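Ricin B lectin (Clostridium thermocellum, PDB 3VSF) is an exo-beta-1,3-galactanase that joins a family 43 glycoside hydrolase module to a galactose-binding beta-trefoil module of the CBM13 type. Local coordinates at residues Leu64-Tyr69 against Gly129-Trp134; Tyr70-Glu75 against Val95-Arg100; Met135-Gly140 against Gln145-Val150; Val150-Thr155 against Lys159-Arg164. All coordinates share one frame; numbering follows the deposited sequence.

Interaction 1 (Leu64-Tyr69 against Gly129-Trp134); sequences LKHGDY and GEFVMW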
loop_
_atom_site.group_PDB
_atom_site.type_symbol
_atom_site.label_atom_id
_atom_site.label_comp_id
_atom_site.label_asym_id
_atom_site.label_seq_id
_atom_site.Cartn_x
_atom_site.Cartn_y
_atom_site.Cartn_z
ATOM N N LEU A 64 9.202 10.686 6.823
ATOM C CA LEU A 64 10.649 10.822 6.728
ATOM C C LEU A 64 11.328 10.200 7.942
ATOM O O LEU A 64 10.883 10.384 9.076
ATOM C CB LEU A 64 11.037 12.297 6.614
ATOM C CG LEU A 64 12.529 12.599 6.449
ATOM C CD1 LEU A 64 13.048 12.033 5.138
ATOM C CD2 LEU A 64 12.779 14.095 6.525
ATOM N N LYS A 65 12.403 9.461 7.699
ATOM C CA LYS A 65 13.168 8.845 8.775
ATOM C C LYS A 65 14.460 9.614 9.021
ATOM O O LYS A 65 15.390 9.557 8.216
ATOM C CB LYS A 65 13.479 7.384 8.444
ATOM C CG LYS A 65 14.437 6.705 9.415
ATOM C CD LYS A 65 13.918 6.750 10.845
ATOM C CE LYS A 65 14.722 5.828 11.753
ATOM N NZ LYS A 65 16.179 6.128 11.710
ATOM N N HIS A 66 14.510 10.340 10.133
ATOM C CA HIS A 66 15.700 11.103 10.485
ATOM C C HIS A 66 16.066 10.892 11.949
ATOM O O HIS A 66 15.238 11.078 12.841
ATOM C CB HIS A 66 15.489 12.592 10.198
ATOM C CG HIS A 66 16.744 13.404 10.277
ATOM N ND1 HIS A 66 17.087 14.138 11.393
ATOM C CD2 HIS A 66 17.740 13.595 9.380
ATOM C CE1 HIS A 66 18.240 14.748 11.177
ATOM N NE2 HIS A 66 18.657 14.435 9.964
ATOM N N GLY A 67 17.312 10.499 12.188
ATOM C CA GLY A 67 17.785 10.251 13.537
ATOM C C GLY A 67 17.162 9.011 14.144
ATOM O O GLY A 67 17.370 7.899 13.659
ATOM N N ASP A 68 16.389 9.203 15.207
ATOM C CA ASP A 68 15.777 8.087 15.918
ATOM C C ASP A 68 14.260 8.083 15.765
ATOM O O ASP A 68 13.571 7.273 16.384
ATOM C CB ASP A 68 16.143 8.136 17.403
ATOM C CG ASP A 68 17.641 8.215 17.633
ATOM O OD1 ASP A 68 18.403 7.714 16.780
ATOM O OD2 ASP A 68 18.054 8.778 18.669
ATOM N N TYR A 69 13.741 8.984 14.937
ATOM C CA TYR A 69 12.296 9.141 14.806
ATOM C C TYR A 69 11.794 9.060 13.368
ATOM O O TYR A 69 12.485 9.449 12.427
ATOM C CB TYR A 69 11.848 10.468 15.425
ATOM C CG TYR A 69 12.091 10.571 16.913
ATOM C CD1 TYR A 69 11.141 10.127 17.823
ATOM C CD2 TYR A 69 13.267 11.120 17.407
ATOM C CE1 TYR A 69 11.356 10.223 19.184
ATOM C CE2 TYR A 69 13.491 11.220 18.768
ATOM C CZ TYR A 69 12.532 10.769 19.652
ATOM O OH TYR A 69 12.750 10.865 21.007
ATOM N N GLY A 129 21.538 20.550 5.615
ATOM C CA GLY A 129 21.159 20.144 6.956
ATOM C C GLY A 129 19.790 20.680 7.328
ATOM O O GLY A 129 19.440 20.763 8.505
ATOM N N GLU A 130 19.014 21.046 6.312
ATOM C CA GLU A 130 17.676 21.583 6.523
ATOM C C GLU A 130 16.632 20.752 5.784
ATOM O O GLU A 130 16.914 20.170 4.736
ATOM C CB GLU A 130 17.610 23.046 6.077
ATOM C CG GLU A 130 17.951 23.267 4.612
ATOM C CD GLU A 130 18.124 24.732 4.266
ATOM O OE1 GLU A 130 18.398 25.038 3.086
ATOM O OE2 GLU A 130 17.989 25.579 5.174
ATOM N N PHE A 131 15.426 20.697 6.340
ATOM C CA PHE A 131 14.350 19.896 5.766
ATOM C C PHE A 131 13.511 20.702 4.779
ATOM O O PHE A 131 12.867 21.680 5.152
ATOM C CB PHE A 131 13.457 19.334 6.872
ATOM C CG PHE A 131 14.179 18.438 7.838
ATOM C CD1 PHE A 131 14.243 17.072 7.619
ATOM C CD2 PHE A 131 14.790 18.959 8.965
ATOM C CE1 PHE A 131 14.904 16.243 8.506
ATOM C CE2 PHE A 131 15.453 18.135 9.855
ATOM C CZ PHE A 131 15.510 16.776 9.625
ATOM N N VAL A 132 13.520 20.279 3.519
ATOM C CA VAL A 132 12.747 20.947 2.479
ATOM C C VAL A 132 11.389 20.275 2.295
ATOM O O VAL A 132 11.298 19.049 2.228
ATOM C CB VAL A 132 13.502 20.954 1.136
ATOM C CG1 VAL A 132 12.682 21.660 0.067
ATOM C CG2 VAL A 132 14.861 21.618 1.299
ATOM N N MET A 133 10.337 21.084 2.219
ATOM C CA MET A 133 8.979 20.566 2.085
ATOM C C MET A 133 8.309 21.024 0.791
ATOM O O MET A 133 8.278 22.215 0.485
ATOM C CB MET A 133 8.130 20.983 3.289
ATOM C CG MET A 133 6.640 20.748 3.107
ATOM S SD MET A 133 5.681 21.201 4.563
ATOM C CE MET A 133 4.018 21.145 3.903
ATOM N N TRP A 134 7.773 20.068 0.040
ATOM C CA TRP A 134 7.050 20.366 -1.190
ATOM C C TRP A 134 5.575 20.015 -1.044
ATOM O O TRP A 134 5.192 19.295 -0.122
ATOM C CB TRP A 134 7.661 19.609 -2.368
ATOM C CG TRP A 134 9.019 20.106 -2.747
ATOM C CD1 TRP A 134 10.194 19.852 -2.103
ATOM C CD2 TRP A 134 9.344 20.946 -3.860
ATOM N NE1 TRP A 134 11.231 20.483 -2.747
ATOM C CE2 TRP A 134 10.736 21.161 -3.830
ATOM C CE3 TRP A 134 8.593 21.538 -4.881
ATOM C CZ2 TRP A 134 11.391 21.941 -4.778
ATOM C CZ3 TRP A 134 9.246 22.311 -5.824
ATOM C CH2 TRP A 134 10.632 22.506 -5.766
#
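F131 offers the edge of its ring to two side chains of 64-69, H66 at CZ and L64 beside CD1 and CE1, and every touch of this small contact passes through it. The aromatic part is an edge-to-face, T-shaped pair: the far end of the F131 ring is aimed at the face of the H66 imidazole, with ring centroids 4.8 Å apart and planes at 83°. The atom that leads is F131 CZ, which sits over the middle of the imidazole and comes within 3.5 Å of H66 ND1. CG of H66 lies opposite the backbone N (chi1 -169°), which carries the imidazole toward F131.

The aliphatic part is made by one methyl of L64. Its CD2 meets the edge of the same phenylalanine ring, 3.5 Å from F131 CD1, near the ring plane. Phenylalanine suits this place because one flat edge can serve both a ring face and a methyl. Y124, from strand 116-124, packs against both H66 and F131.

No hydrogen bond crosses between the segments. Strands 61-66 and 131-138, which belong to two different four-stranded sheets, are therefore joined here by apolar contact that demands little in direction: C-H edges against a pi face and a methyl.

Interaction 2 (Tyr70-Glu75 against Val95-Arg100); sequences YYWYGE and VNWEYR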
loop_
_atom_site.group_PDB
_atom_site.type_symbol
_atom_site.label_atom_id
_atom_site.label_comp_id
_atom_site.label_asym_id
_atom_site.label_seq_id
_atom_site.Cartn_x
_atom_site.Cartn_y
_atom_site.Cartn_z
ATOM N N TYR A 70 10.579 8.543 13.213
ATOM C CA TYR A 70 9.872 8.590 11.942
ATOM C C TYR A 70 8.856 9.723 11.999
ATOM O O TYR A 70 8.003 9.755 12.885
ATOM C CB TYR A 70 9.156 7.265 11.666
ATOM C CG TYR A 70 10.080 6.116 11.324
ATOM C CD1 TYR A 70 10.440 5.859 10.008
ATOM C CD2 TYR A 70 10.584 5.285 12.314
ATOM C CE1 TYR A 70 11.281 4.810 9.688
ATOM C CE2 TYR A 70 11.427 4.233 12.006
ATOM C CZ TYR A 70 11.772 4.000 10.691
ATOM O OH TYR A 70 12.611 2.953 10.377
ATOM N N TYR A 71 8.954 10.656 11.059
ATOM C CA TYR A 71 8.063 11.810 11.044
ATOM C C TYR A 71 6.969 11.676 9.990
ATOM O O TYR A 71 7.246 11.413 8.820
ATOM C CB TYR A 71 8.856 13.102 10.834
ATOM C CG TYR A 71 9.780 13.436 11.985
ATOM C CD1 TYR A 71 11.108 13.030 11.974
ATOM C CD2 TYR A 71 9.324 14.152 13.083
ATOM C CE1 TYR A 71 11.956 13.329 13.025
ATOM C CE2 TYR A 71 10.164 14.457 14.137
ATOM C CZ TYR A 71 11.479 14.044 14.103
ATOM O OH TYR A 71 12.320 14.345 15.150
ATOM N N TRP A 72 5.725 11.860 10.419
ATOM C CA TRP A 72 4.575 11.738 9.533
ATOM C C TRP A 72 3.930 13.100 9.294
ATOM O O TRP A 72 3.350 13.693 10.204
ATOM C CB TRP A 72 3.553 10.765 10.130
ATOM C CG TRP A 72 2.334 10.551 9.280
ATOM C CD1 TRP A 72 2.125 11.005 8.011
ATOM C CD2 TRP A 72 1.151 9.829 9.646
ATOM N NE1 TRP A 72 0.888 10.612 7.563
ATOM C CE2 TRP A 72 0.269 9.887 8.549
ATOM C CE3 TRP A 72 0.753 9.140 10.795
ATOM C CZ2 TRP A 72 -0.985 9.282 8.567
ATOM C CZ3 TRP A 72 -0.493 8.539 10.811
ATOM C CH2 TRP A 72 -1.347 8.615 9.705
ATOM N N TYR A 73 4.034 13.591 8.064
ATOM C CA TYR A 73 3.435 14.868 7.700
ATOM C C TYR A 73 2.144 14.643 6.922
ATOM O O TYR A 73 1.941 13.579 6.341
ATOM C CB TYR A 73 4.410 15.698 6.866
ATOM C CG TYR A 73 5.768 15.880 7.504
ATOM C CD1 TYR A 73 5.992 16.887 8.433
ATOM C CD2 TYR A 73 6.829 15.046 7.175
ATOM C CE1 TYR A 73 7.233 17.057 9.018
ATOM C CE2 TYR A 73 8.072 15.208 7.755
ATOM C CZ TYR A 73 8.269 16.215 8.674
ATOM O OH TYR A 73 9.507 16.381 9.253
ATOM N N GLY A 74 1.277 15.651 6.915
ATOM C CA GLY A 74 0.016 15.571 6.201
ATOM C C GLY A 74 -0.795 16.841 6.349
ATOM O O GLY A 74 -0.485 17.686 7.187
ATOM N N GLU A 75 -1.839 16.980 5.538
ATOM C CA GLU A 75 -2.678 18.173 5.581
ATOM C C GLU A 75 -4.123 17.837 5.938
ATOM O O GLU A 75 -4.525 16.676 5.910
ATOM C CB GLU A 75 -2.613 18.921 4.246
ATOM C CG GLU A 75 -2.963 18.076 3.028
ATOM C CD GLU A 75 -4.449 17.808 2.902
ATOM O OE1 GLU A 75 -5.251 18.645 3.371
ATOM O OE2 GLU A 75 -4.816 16.756 2.337
ATOM N N VAL A 95 3.650 3.027 15.339
ATOM C CA VAL A 95 2.254 2.741 15.658
ATOM C C VAL A 95 1.679 3.781 16.617
ATOM O O VAL A 95 0.543 4.227 16.452
ATOM C CB VAL A 95 2.080 1.328 16.252
ATOM C CG1 VAL A 95 0.631 1.093 16.658
ATOM C CG2 VAL A 95 2.537 0.273 15.256
ATOM N N ASN A 96 2.468 4.164 17.616
ATOM C CA ASN A 96 2.066 5.204 18.558
ATOM C C ASN A 96 2.615 6.565 18.150
ATOM O O ASN A 96 3.821 6.805 18.221
ATOM C CB ASN A 96 2.518 4.858 19.977
ATOM C CG ASN A 96 1.892 3.578 20.492
ATOM O OD1 ASN A 96 0.755 3.576 20.966
ATOM N ND2 ASN A 96 2.633 2.480 20.406
ATOM N N TRP A 97 1.725 7.458 17.732
ATOM C CA TRP A 97 2.137 8.746 17.186
ATOM C C TRP A 97 1.911 9.908 18.147
ATOM O O TRP A 97 0.891 9.977 18.831
ATOM C CB TRP A 97 1.429 9.007 15.856
ATOM C CG TRP A 97 1.842 8.046 14.793
ATOM C CD1 TRP A 97 1.197 6.903 14.421
ATOM C CD2 TRP A 97 3.013 8.132 13.976
ATOM N NE1 TRP A 97 1.890 6.276 13.414
ATOM C CE2 TRP A 97 3.009 7.011 13.122
ATOM C CE3 TRP A 97 4.062 9.051 13.877
ATOM C CZ2 TRP A 97 4.013 6.785 12.185
ATOM C CZ3 TRP A 97 5.057 8.824 12.947
ATOM C CH2 TRP A 97 5.027 7.700 12.115
ATOM N N GLU A 98 2.876 10.822 18.186
ATOM C CA GLU A 98 2.802 11.988 19.055
ATOM C C GLU A 98 2.584 13.263 18.245
ATOM O O GLU A 98 3.254 13.495 17.240
ATOM C CB GLU A 98 4.075 12.107 19.895
ATOM C CG GLU A 98 4.152 13.366 20.743
ATOM C CD GLU A 98 5.425 13.434 21.564
ATOM O OE1 GLU A 98 6.094 12.390 21.712
ATOM O OE2 GLU A 98 5.759 14.533 22.058
ATOM N N TYR A 99 1.638 14.084 18.691
ATOM C CA TYR A 99 1.343 15.349 18.032
ATOM C C TYR A 99 2.502 16.323 18.222
ATOM O O TYR A 99 3.049 16.440 19.318
ATOM C CB TYR A 99 0.056 15.945 18.603
ATOM C CG TYR A 99 -0.524 17.077 17.786
ATOM C CD1 TYR A 99 -0.099 17.313 16.486
ATOM C CD2 TYR A 99 -1.496 17.913 18.320
ATOM C CE1 TYR A 99 -0.629 18.347 15.740
ATOM C CE2 TYR A 99 -2.029 18.950 17.582
ATOM C CZ TYR A 99 -1.593 19.163 16.294
ATOM O OH TYR A 99 -2.126 20.196 15.558
ATOM N N ARG A 100 2.877 17.019 17.153
ATOM C CA ARG A 100 3.987 17.969 17.212
ATOM C C ARG A 100 3.597 19.339 16.662
ATOM O O ARG A 100 4.445 20.218 16.507
ATOM C CB ARG A 100 5.205 17.422 16.463
ATOM C CG ARG A 100 5.732 16.106 17.014
ATOM C CD ARG A 100 6.339 16.280 18.400
ATOM N NE ARG A 100 7.778 16.525 18.347
ATOM C CZ ARG A 100 8.543 16.716 19.418
ATOM N NH1 ARG A 100 8.005 16.695 20.631
ATOM N NH2 ARG A 100 9.844 16.929 19.280
#
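The side chains of W97 and W72 cross at about a right angle and supply most of the buried surface. The six-membered ring of W72 turns its edge toward the face of the W97 indole: its centroid is 5.2 Å from that of the W97 five-membered ring, and the planes stand at 67°. W72 CE3 leads, lying above the W97 ring system 3.9 Å from W97 CE2. Nearer the root of the W72 side chain, CB sits over the six-membered ring of W97 in a CH-pi contact, 4.1 Å from the ring centroid. With CG turned away from the backbone N (chi1 -179°), the W72 indole swings its CE3 edge onto the same ring system that CB already touches.

Y70 takes the smaller share. Its CB lies 4.2 Å from W97 CH2, and its carbonyl O comes up near the plane of the W97 ring at the edge. Tryptophan suits both central places, since one large flat group can span the gap between strand 69-77 and the chain leading into 98-105. M63 touches Y70, W72 and W97.

Strand 83-91 runs between 69-77 and 98-105, so the pair bridges over a middle strand in a four-stranded antiparallel sheet, consistent with one blade of the five-bladed beta-propeller of family 43.

Interaction 3 (Met135-Gly140 against Gln145-Val150); sequences MHWENG and QARAAV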
loop_
_atom_site.group_PDB
_atom_site.type_symbol
_atom_site.label_atom_id
_atom_site.label_comp_id
_atom_site.label_asym_id
_atom_site.label_seq_id
_atom_site.Cartn_x
_atom_site.Cartn_y
_atom_site.Cartn_z
ATOM N N MET A 135 4.749 20.523 -1.954
ATOM C CA MET A 135 3.310 20.296 -1.882
ATOM C C MET A 135 2.592 20.758 -3.147
ATOM O O MET A 135 3.223 21.184 -4.113
ATOM C CB MET A 135 2.726 21.013 -0.663
ATOM C CG MET A 135 2.721 22.528 -0.782
ATOM S SD MET A 135 3.145 23.362 0.759
ATOM C CE MET A 135 4.887 22.970 0.888
ATOM N N HIS A 136 1.266 20.665 -3.128
ATOM C CA HIS A 136 0.439 21.093 -4.248
ATOM C C HIS A 136 -0.425 22.276 -3.823
ATOM O O HIS A 136 -1.121 22.209 -2.810
ATOM C CB HIS A 136 -0.443 19.938 -4.725
ATOM C CG HIS A 136 -1.384 20.309 -5.830
ATOM N ND1 HIS A 136 -2.551 19.617 -6.075
ATOM C CD2 HIS A 136 -1.330 21.293 -6.757
ATOM C CE1 HIS A 136 -3.176 20.161 -7.104
ATOM N NE2 HIS A 136 -2.456 21.180 -7.535
ATOM N N TRP A 137 -0.379 23.356 -4.598
ATOM C CA TRP A 137 -1.099 24.576 -4.243
ATOM C C TRP A 137 -2.219 24.898 -5.229
ATOM O O TRP A 137 -2.056 24.748 -6.440
ATOM C CB TRP A 137 -0.130 25.758 -4.148
ATOM C CG TRP A 137 -0.742 26.994 -3.558
ATOM C CD1 TRP A 137 -0.750 27.356 -2.243
ATOM C CD2 TRP A 137 -1.432 28.032 -4.263
ATOM N NE1 TRP A 137 -1.403 28.554 -2.085
ATOM C CE2 TRP A 137 -1.831 28.991 -3.310
ATOM C CE3 TRP A 137 -1.754 28.245 -5.607
ATOM C CZ2 TRP A 137 -2.533 30.142 -3.659
ATOM C CZ3 TRP A 137 -2.451 29.390 -5.951
ATOM C CH2 TRP A 137 -2.832 30.323 -4.980
ATOM N N GLU A 138 -3.355 25.341 -4.698
ATOM C CA GLU A 138 -4.491 25.747 -5.519
ATOM C C GLU A 138 -5.175 26.983 -4.940
ATOM O O GLU A 138 -4.942 27.349 -3.789
ATOM C CB GLU A 138 -5.496 24.601 -5.666
ATOM C CG GLU A 138 -5.001 23.444 -6.521
ATOM C CD GLU A 138 -4.774 23.838 -7.969
ATOM O OE1 GLU A 138 -4.211 23.021 -8.728
ATOM O OE2 GLU A 138 -5.161 24.963 -8.353
ATOM N N ASN A 139 -6.022 27.620 -5.743
ATOM C CA ASN A 139 -6.671 28.869 -5.349
ATOM C C ASN A 139 -7.603 28.754 -4.147
ATOM O O ASN A 139 -7.658 29.652 -3.310
ATOM C CB ASN A 139 -7.437 29.472 -6.529
ATOM C CG ASN A 139 -6.525 30.121 -7.546
ATOM O OD1 ASN A 139 -5.424 30.562 -7.216
ATOM N ND2 ASN A 139 -6.980 30.189 -8.791
ATOM N N GLY A 140 -8.337 27.650 -4.070
ATOM C CA GLY A 140 -9.387 27.511 -3.079
ATOM C C GLY A 140 -10.703 27.912 -3.711
ATOM O O GLY A 140 -11.771 27.764 -3.118
ATOM N N GLN A 145 -4.793 26.998 -11.094
ATOM C CA GLN A 145 -3.411 27.261 -10.710
ATOM C C GLN A 145 -2.711 25.979 -10.275
ATOM O O GLN A 145 -2.455 25.773 -9.088
ATOM C CB GLN A 145 -3.357 28.293 -9.582
ATOM C CG GLN A 145 -4.084 29.593 -9.889
ATOM C CD GLN A 145 -3.445 30.373 -11.021
ATOM O OE1 GLN A 145 -2.240 30.279 -11.253
ATOM N NE2 GLN A 145 -4.253 31.147 -11.736
ATOM N N ALA A 146 -2.408 25.115 -11.237
ATOM C CA ALA A 146 -1.707 23.872 -10.948
ATOM C C ALA A 146 -0.230 24.151 -10.706
ATOM O O ALA A 146 0.591 24.028 -11.614
ATOM C CB ALA A 146 -1.881 22.888 -12.089
ATOM N N ARG A 147 0.103 24.528 -9.477
ATOM C CA ARG A 147 1.470 24.909 -9.146
ATOM C C ARG A 147 1.984 24.171 -7.915
ATOM O O ARG A 147 1.204 23.702 -7.085
ATOM C CB ARG A 147 1.559 26.420 -8.922
ATOM C CG ARG A 147 0.685 26.925 -7.786
ATOM C CD ARG A 147 0.894 28.407 -7.521
ATOM N NE ARG A 147 0.384 29.252 -8.596
ATOM C CZ ARG A 147 0.092 30.542 -8.454
ATOM N NH1 ARG A 147 0.249 31.133 -7.277
ATOM N NH2 ARG A 147 -0.367 31.239 -9.483
ATOM N N ALA A 148 3.304 24.071 -7.808
ATOM C CA ALA A 148 3.938 23.470 -6.644
ATOM C C ALA A 148 4.307 24.553 -5.640
ATOM O O ALA A 148 4.442 25.722 -5.998
ATOM C CB ALA A 148 5.173 22.688 -7.058
ATOM N N ALA A 149 4.464 24.162 -4.380
ATOM C CA ALA A 149 4.854 25.098 -3.334
ATOM C C ALA A 149 6.012 24.527 -2.526
ATOM O O ALA A 149 6.168 23.311 -2.426
ATOM C CB ALA A 149 3.673 25.412 -2.432
ATOM N N VAL A 150 6.826 25.408 -1.953
ATOM C CA VAL A 150 8.015 24.980 -1.228
ATOM C C VAL A 150 8.135 25.654 0.135
ATOM O O VAL A 150 7.688 26.785 0.325
ATOM C CB VAL A 150 9.296 25.261 -2.040
ATOM C CG1 VAL A 150 10.499 24.605 -1.382
ATOM C CG2 VAL A 150 9.138 24.770 -3.469
#
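R147 lays its guanidinium flat along the indole of W137, the two planes only 16° apart. W137 CZ3 lies over one face of the guanidinium, off toward its rim, with R147 NH1 3.5 Å away. A chain bent at chi3 (69°) brings the group alongside the ring, and NH2 makes a weak bond to Q145 OE1, while NH1 is held by S165.

Backbone pairing sets this up: W137 N donates to R147 O at 3.0 Å, nearly straight, and A149 N donates to M135 O. On the face with W137, M135 CG packs on A149 CB at 3.5 Å, where a small alanine leaves room for the bent methionine. H136 lies on the other face; its NE2 donates to E138 OE1 at 2.8 Å, which helps fix the imidazole's rotation.

The two strands form a beta hairpin at the centre of a four-stranded antiparallel sheet, flanked by strand 116-124 beside 131-138 and strand 161-166 beside 147-153.

Interaction 4 (Val150-Thr155 against Lys159-Arg164); sequences VAYSKT and KFTYIR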
loop_
_atom_site.group_PDB
_atom_site.type_symbol
_atom_site.label_atom_id
_atom_site.label_comp_id
_atom_site.label_asym_id
_atom_site.label_seq_id
_atom_site.Cartn_x
_atom_site.Cartn_y
_atom_site.Cartn_z
ATOM N N VAL A 150 6.826 25.408 -1.953
ATOM C CA VAL A 150 8.015 24.980 -1.228
ATOM C C VAL A 150 8.135 25.654 0.135
ATOM O O VAL A 150 7.688 26.785 0.325
ATOM C CB VAL A 150 9.296 25.261 -2.040
ATOM C CG1 VAL A 150 10.499 24.605 -1.382
ATOM C CG2 VAL A 150 9.138 24.770 -3.469
ATOM N N ALA A 151 8.742 24.945 1.080
ATOM C CA ALA A 151 9.021 25.479 2.407
ATOM C C ALA A 151 10.224 24.743 2.981
ATOM O O ALA A 151 10.725 23.800 2.370
ATOM C CB ALA A 151 7.814 25.315 3.311
ATOM N N TYR A 152 10.695 25.172 4.148
ATOM C CA TYR A 152 11.830 24.507 4.782
ATOM C C TYR A 152 12.018 24.915 6.239
ATOM O O TYR A 152 11.463 25.915 6.696
ATOM C CB TYR A 152 13.117 24.756 3.990
ATOM C CG TYR A 152 13.633 26.174 4.071
ATOM C CD1 TYR A 152 14.725 26.491 4.868
ATOM C CD2 TYR A 152 13.030 27.195 3.350
ATOM C CE1 TYR A 152 15.203 27.786 4.945
ATOM C CE2 TYR A 152 13.498 28.494 3.422
ATOM C CZ TYR A 152 14.585 28.783 4.220
ATOM O OH TYR A 152 15.052 30.074 4.292
ATOM N N SER A 153 12.807 24.125 6.960
ATOM C CA SER A 153 13.078 24.373 8.369
ATOM C C SER A 153 14.389 23.712 8.778
ATOM O O SER A 153 14.812 22.728 8.171
ATOM C CB SER A 153 11.933 23.841 9.233
ATOM O OG SER A 153 12.217 23.995 10.612
ATOM N N LYS A 154 15.032 24.257 9.804
ATOM C CA LYS A 154 16.278 23.692 10.309
ATOM C C LYS A 154 16.005 22.415 11.098
ATOM O O LYS A 154 16.883 21.565 11.248
ATOM C CB LYS A 154 17.013 24.710 11.183
ATOM C CG LYS A 154 17.414 25.985 10.454
ATOM C CD LYS A 154 18.398 25.697 9.330
ATOM C CE LYS A 154 18.838 26.979 8.638
ATOM N NZ LYS A 154 19.817 26.716 7.547
ATOM N N THR A 155 14.780 22.289 11.597
ATOM C CA THR A 155 14.367 21.116 12.359
ATOM C C THR A 155 13.162 20.448 11.701
ATOM O O THR A 155 12.410 21.100 10.976
ATOM C CB THR A 155 14.018 21.486 13.812
ATOM O OG1 THR A 155 12.953 22.444 13.822
ATOM C CG2 THR A 155 15.230 22.075 14.517
ATOM N N LYS A 159 8.582 24.881 13.137
ATOM C CA LYS A 159 7.751 25.690 12.255
ATOM C C LYS A 159 8.480 25.970 10.943
ATOM O O LYS A 159 9.517 26.632 10.929
ATOM C CB LYS A 159 7.380 27.011 12.932
ATOM C CG LYS A 159 6.929 26.879 14.381
ATOM C CD LYS A 159 5.592 26.166 14.501
ATOM C CE LYS A 159 5.123 26.128 15.949
ATOM N NZ LYS A 159 3.784 25.493 16.097
ATOM N N PHE A 160 7.934 25.461 9.843
ATOM C CA PHE A 160 8.520 25.674 8.523
ATOM C C PHE A 160 8.263 27.091 8.023
ATOM O O PHE A 160 7.267 27.718 8.387
ATOM C CB PHE A 160 7.968 24.659 7.519
ATOM C CG PHE A 160 8.643 23.319 7.577
ATOM C CD1 PHE A 160 9.368 22.848 6.496
ATOM C CD2 PHE A 160 8.558 22.532 8.712
ATOM C CE1 PHE A 160 9.991 21.615 6.544
ATOM C CE2 PHE A 160 9.178 21.299 8.767
ATOM C CZ PHE A 160 9.897 20.841 7.681
ATOM N N THR A 161 9.166 27.589 7.185
ATOM C CA THR A 161 9.009 28.911 6.593
ATOM C C THR A 161 8.652 28.789 5.115
ATOM O O THR A 161 9.447 28.305 4.310
ATOM C CB THR A 161 10.285 29.765 6.747
ATOM O OG1 THR A 161 11.292 29.303 5.840
ATOM C CG2 THR A 161 10.813 29.685 8.173
ATOM N N TYR A 162 7.446 29.224 4.766
ATOM C CA TYR A 162 6.974 29.143 3.390
ATOM C C TYR A 162 7.830 30.011 2.473
ATOM O O TYR A 162 8.256 31.100 2.854
ATOM C CB TYR A 162 5.508 29.567 3.306
ATOM C CG TYR A 162 4.886 29.377 1.942
ATOM C CD1 TYR A 162 4.822 30.425 1.035
ATOM C CD2 TYR A 162 4.362 28.149 1.562
ATOM C CE1 TYR A 162 4.253 30.257 -0.212
ATOM C CE2 TYR A 162 3.790 27.970 0.318
ATOM C CZ TYR A 162 3.738 29.027 -0.565
ATOM O OH TYR A 162 3.170 28.854 -1.807
ATOM N N ILE A 163 8.083 29.521 1.263
ATOM C CA ILE A 163 8.903 30.249 0.303
ATOM C C ILE A 163 8.055 30.877 -0.798
ATOM O O ILE A 163 7.840 32.087 -0.813
ATOM C CB ILE A 163 9.968 29.341 -0.338
ATOM C CG1 ILE A 163 10.885 28.750 0.735
ATOM C CG2 ILE A 163 10.785 30.115 -1.358
ATOM C CD1 ILE A 163 12.018 27.919 0.173
ATOM N N ARG A 164 7.574 30.045 -1.716
ATOM C CA ARG A 164 6.813 30.530 -2.859
ATOM C C ARG A 164 6.041 29.403 -3.535
ATOM O O ARG A 164 6.298 28.224 -3.292
ATOM C CB ARG A 164 7.750 31.176 -3.878
ATOM C CG ARG A 164 8.919 30.285 -4.258
ATOM C CD ARG A 164 9.236 30.360 -5.740
ATOM N NE ARG A 164 10.269 29.397 -6.113
ATOM C CZ ARG A 164 10.635 29.137 -7.363
ATOM N NH1 ARG A 164 10.050 29.768 -8.373
ATOM N NH2 ARG A 164 11.585 28.244 -7.604
#
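Strand 150-153 and the weakly bonded strand 161-164 run antiparallel in a loose pairing, their axes 4.7 Å apart at closest approach, joined by backbone bonds that include I163 N to V150 O at 2.9 Å and T161 N to Y152 O at 2.9 Å, with the return bond from Y152 N weak.

F160 and S153 pack face-on on one side. S153 CB stands almost straight above the middle of the F160 ring, 3.6 Å from its centroid, a CH-pi contact that a small side chain permits. S153 OG points to its own segment and donates in the carbonyl plane to T155 O at 2.9 Å, holding the bend that follows the strand.

Y152, T161 and I163 meet on the other side. T161 OG1 lies over one face of the Y152 ring toward its rim, 3.4 Å from Y152 CE2, and also gives Y152 O a weak bond. I163 CD1 reaches Y152 CD2 at 3.4 Å and V150 CG1 at 4.0 Å, its branched chain lying against the edge of the aromatic and against V150. K219 meets the Y152 ring in a cation-pi contact.

Such a beta hairpin, with its second strand at the outer edge of a four-stranded antiparallel sheet, is consistent with the outer part of a beta-propeller blade.

All four contacts lie in the family 43 module, away from the galactose sites of the lectin module. Interaction 2 falls within the sheet of strands 61-66 to 98-105, and interactions 3 and 4 within the next, of strands 116-124 to 161-166. Interaction 1 joins the two sheets, and along the chain interaction 2 is nested inside the loop that it closes; interactions 3 and 4 follow in series. The centres of 1 and 2, and of 1 and 4, are each about 12 Å apart, while 3 and 4 share V150 and lie about 15 Å apart. Together they describe two successive four-stranded units, consistent with adjacent propeller blades, and their packing against each other.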